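Local atomic coordinates of phosphorylated carbohydrates phosphatase TM_1254 (PDB entry 3KBB), a protein that removes phosphate from phosphorylated sugars such as erythrose 4-phosphate, fructose 6-phosphate and mannose 6-phosphate, using a divalent metal cation. Residues E47-M55 and L64-K75. Numbering follows the deposited sequence.
Sequences EREGLPILM and LENFKKRVHEEK. With SO4 (sulfate ion), chain C.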
# COMPACT_ATOMS: atom_id res chain seq x y z
N GLU A 47 8.93 -7.26 8.37
CA GLU A 47 8.40 -8.61 8.58
C GLU A 47 9.47 -9.71 8.48
O GLU A 47 9.39 -10.72 9.18
CB GLU A 47 7.22 -8.88 7.64
CG GLU A 47 6.46 -10.16 7.95
CD GLU A 47 5.20 -10.30 7.10
OE1 GLU A 47 5.28 -10.09 5.88
OE2 GLU A 47 4.13 -10.63 7.66
N ARG A 48 10.46 -9.52 7.61
CA ARG A 48 11.53 -10.50 7.47
C ARG A 48 12.22 -10.85 8.81
O ARG A 48 12.46 -12.03 9.08
CB ARG A 48 12.58 -10.01 6.47
CG ARG A 48 13.71 -11.00 6.18
CD ARG A 48 14.55 -10.53 5.00
NE ARG A 48 15.20 -9.24 5.24
CZ ARG A 48 16.10 -8.69 4.43
NH1 ARG A 48 16.46 -9.30 3.30
NH2 ARG A 48 16.64 -7.51 4.73
N GLU A 49 12.54 -9.84 9.61
CA GLU A 49 13.15 -10.03 10.94
C GLU A 49 12.10 -10.12 12.05
O GLU A 49 12.40 -10.57 13.15
CB GLU A 49 14.09 -8.88 11.28
CG GLU A 49 15.37 -8.84 10.45
CD GLU A 49 15.17 -8.11 9.15
OE1 GLU A 49 14.53 -7.04 9.17
OE2 GLU A 49 15.62 -8.62 8.10
N GLY A 50 10.91 -9.64 11.76
CA GLY A 50 9.80 -9.66 12.72
C GLY A 50 9.25 -11.04 12.98
O GLY A 50 8.94 -11.38 14.14
N LEU A 51 9.12 -11.84 11.93
CA LEU A 51 8.58 -13.20 12.04
C LEU A 51 9.38 -14.13 12.94
O LEU A 51 8.81 -14.79 13.80
CB LEU A 51 8.32 -13.83 10.66
CG LEU A 51 7.22 -13.17 9.81
CD1 LEU A 51 6.87 -14.02 8.59
CD2 LEU A 51 5.95 -12.90 10.63
N PRO A 52 10.71 -14.21 12.74
CA PRO A 52 11.52 -15.04 13.64
C PRO A 52 11.43 -14.61 15.10
O PRO A 52 11.39 -15.47 15.98
CB PRO A 52 12.95 -14.84 13.11
CG PRO A 52 12.80 -14.43 11.71
CD PRO A 52 11.53 -13.59 11.67
N ILE A 53 11.40 -13.30 15.36
CA ILE A 53 11.19 -12.75 16.69
C ILE A 53 9.83 -13.19 17.26
O ILE A 53 9.74 -13.63 18.39
CB ILE A 53 11.28 -11.20 16.72
CG1 ILE A 53 12.72 -10.71 16.47
CG2 ILE A 53 10.78 -10.66 18.05
CD1 ILE A 53 12.84 -9.19 16.29
N LEU A 54 8.77 -13.03 16.48
CA LEU A 54 7.45 -13.46 16.91
C LEU A 54 7.48 -14.93 17.35
O LEU A 54 6.95 -15.28 18.41
CB LEU A 54 6.44 -13.23 15.78
CG LEU A 54 4.97 -13.66 15.96
CD1 LEU A 54 4.28 -12.86 17.05
CD2 LEU A 54 4.22 -13.56 14.64
N MSE A 55 8.12 -15.78 16.55
CA MSE A 55 8.15 -17.20 16.81
C MSE A 55 8.79 -17.47 18.16
O MSE A 55 8.25 -18.24 18.94
CB MSE A 55 8.91 -17.96 15.71
CG MSE A 55 8.80 -19.45 15.84
SE MSE A 55 10.07 -20.32 14.58
CE MSE A 55 11.74 -19.59 15.25
N LEU A 64 11.62 -22.35 11.31
CA LEU A 64 11.24 -21.05 10.76
C LEU A 64 10.47 -21.18 9.43
O LEU A 64 9.54 -20.42 9.15
CB LEU A 64 12.46 -20.12 10.62
CG LEU A 64 12.22 -18.65 10.30
CD1 LEU A 64 11.19 -18.00 11.25
CD2 LEU A 64 13.53 -17.87 10.31
N GLU A 65 10.88 -22.17 8.63
CA GLU A 65 10.27 -22.44 7.34
C GLU A 65 8.79 -22.78 7.51
O GLU A 65 7.94 -22.23 6.80
CB GLU A 65 11.01 -23.59 6.64
CG GLU A 65 10.24 -24.22 5.51
CD GLU A 65 11.08 -25.16 4.64
OE1 GLU A 65 12.21 -25.50 5.03
OE2 GLU A 65 10.58 -25.55 3.57
N ASN A 66 8.50 -23.68 8.45
CA ASN A 66 7.13 -24.06 8.77
C ASN A 66 6.33 -22.88 9.32
O ASN A 66 5.16 -22.69 8.95
CB ASN A 66 7.12 -25.23 9.75
CG ASN A 66 7.32 -26.58 9.07
OD1 ASN A 66 7.16 -26.72 7.84
ND2 ASN A 66 7.66 -27.60 9.86
N PHE A 67 6.96 -22.10 10.19
CA PHE A 67 6.32 -20.93 10.79
C PHE A 67 5.92 -19.92 9.72
O PHE A 67 4.76 -19.47 9.68
CB PHE A 67 7.24 -20.28 11.82
CG PHE A 67 6.58 -19.17 12.61
CD1 PHE A 67 5.68 -19.48 13.64
CD2 PHE A 67 6.85 -17.84 12.34
CE1 PHE A 67 5.07 -18.46 14.38
CE2 PHE A 67 6.25 -16.81 13.06
CZ PHE A 67 5.35 -17.12 14.09
N LYS A 68 6.87 -19.58 8.84
CA LYS A 68 6.64 -18.62 7.75
C LYS A 68 5.51 -19.06 6.85
O LYS A 68 4.74 -18.24 6.37
CB LYS A 68 7.92 -18.42 6.93
CG LYS A 68 8.92 -17.50 7.60
CD LYS A 68 10.09 -17.16 6.67
CE LYS A 68 11.17 -18.23 6.70
NZ LYS A 68 12.41 -17.85 5.96
N LYS A 69 5.40 -20.37 6.63
CA LYS A 69 4.33 -20.93 5.83
C LYS A 69 2.97 -20.71 6.50
O LYS A 69 1.98 -20.42 5.83
CB LYS A 69 4.57 -22.43 5.57
CG LYS A 69 3.52 -23.06 4.65
CD LYS A 69 3.84 -24.50 4.26
CE LYS A 69 2.71 -25.06 3.40
NZ LYS A 69 3.16 -26.27 2.63
N ARG A 70 2.94 -20.86 7.82
CA ARG A 70 1.70 -20.68 8.58
C ARG A 70 1.28 -19.23 8.56
O ARG A 70 0.10 -18.91 8.39
CB ARG A 70 1.90 -21.14 10.03
CG ARG A 70 2.08 -22.64 10.20
CD ARG A 70 0.76 -23.38 10.32
NE ARG A 70 0.32 -23.51 11.70
CZ ARG A 70 0.77 -24.41 12.57
NH1 ARG A 70 1.70 -25.29 12.22
NH2 ARG A 70 0.29 -24.42 13.80
N VAL A 71 2.25 -18.34 8.72
CA VAL A 71 1.99 -16.91 8.59
C VAL A 71 1.38 -16.61 7.21
O VAL A 71 0.38 -15.89 7.09
CB VAL A 71 3.26 -16.10 8.83
CG1 VAL A 71 3.02 -14.64 8.54
CG2 VAL A 71 3.74 -16.27 10.29
N HIS A 72 1.99 -17.20 6.18
CA HIS A 72 1.52 -17.02 4.81
C HIS A 72 0.05 -17.43 4.68
O HIS A 72 -0.78 -16.67 4.19
CB HIS A 72 2.44 -17.78 3.85
CG HIS A 72 2.08 -17.63 2.41
ND1 HIS A 72 2.15 -16.42 1.75
CD2 HIS A 72 1.66 -18.54 1.49
CE1 HIS A 72 1.78 -16.59 0.49
NE2 HIS A 72 1.48 -17.87 0.30
N GLU A 73 -0.27 -18.63 5.18
CA GLU A 73 -1.63 -19.19 5.16
C GLU A 73 -2.66 -18.33 5.91
O GLU A 73 -3.76 -18.07 5.39
CB GLU A 73 -1.60 -20.62 5.74
CG GLU A 73 -2.97 -21.20 6.11
CD GLU A 73 -2.90 -22.57 6.77
OE1 GLU A 73 -2.19 -22.73 7.79
OE2 GLU A 73 -3.58 -23.50 6.26
N GLU A 74 -2.30 -17.89 7.12
CA GLU A 74 -3.21 -17.08 7.93
C GLU A 74 -3.47 -15.68 7.34
O GLU A 74 -4.59 -15.17 7.40
CB GLU A 74 -2.73 -17.00 9.38
CG GLU A 74 -2.59 -18.35 10.10
CD GLU A 74 -3.89 -19.16 10.28
OE1 GLU A 74 -4.99 -18.77 9.77
OE2 GLU A 74 -3.80 -20.22 10.95
N LYS A 75 -2.43 -15.06 6.77
CA LYS A 75 -2.61 -13.78 6.09
C LYS A 75 -3.59 -13.89 4.90
O LYS A 75 -4.44 -13.03 4.71
CB LYS A 75 -1.27 -13.20 5.63
CG LYS A 75 -0.44 -12.65 6.77
CD LYS A 75 0.96 -12.19 6.32
CE LYS A 75 0.92 -10.80 5.66
NZ LYS A 75 2.30 -10.30 5.42
S SO4 C . 8.06 -4.70 5.73
O1 SO4 C . 7.18 -4.77 4.57
O2 SO4 C . 8.27 -3.31 6.10
O3 SO4 C . 7.47 -5.42 6.85
O4 SO4 C . 9.35 -5.30 5.39
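Phe67 of helix 64-75 lies against Met55 of helix 47-55, a selenomethionine, in the main apolar contact of this pair. CB of Met55 sits 3.8 Å from the Phe67 ring centroid, only 4° off the ring normal, a CH-pi contact over one face. With CG anti to the backbone N (chi1 -172°), the Met55 chain runs extended to SE, which stands obliquely to the same ring, 4.8 Å from the Phe67 centroid, a Met-aromatic contact, and also touches Leu64. At the ring edge, in plane, Leu54 CD2 meets Phe67 CZ at 3.8 Å. With an alanine here instead of Phe67, Met55 CB would probably lose the aromatic face it covers and a gap would open beside Leu54. Further aliphatic contacts flank the ring: Leu51 meets Val71 tip to tip, CD1 to CG1 at 3.9 Å, and Pro52 CG rests 3.8 Å from Leu64 CD2. Val26 of helix 19-29 and Ile60 of the connecting loop also touch Phe67.

The polar contact is a salt bridge, Lys75 NZ to Glu47 OE2 at 2.9 Å, on the syn lone pair of OE2, with NZ also 3.0 Å from Glu47 OE1. Tyr23 OH also bonds Glu47 OE2 and Tyr19 OH bonds Lys75 NZ. The backbone N of Glu47 donates to O3 of a sulfate ion, probably from the crystallisation liquor, at 2.8 Å.

In the helical cap beside the Rossmann-like core of this HAD hydrolase, buried apolar side chains thus join the two helices by shape, while the ion pair, braced by helix 19-29, probably fixes how the Glu47 end sits against Lys75.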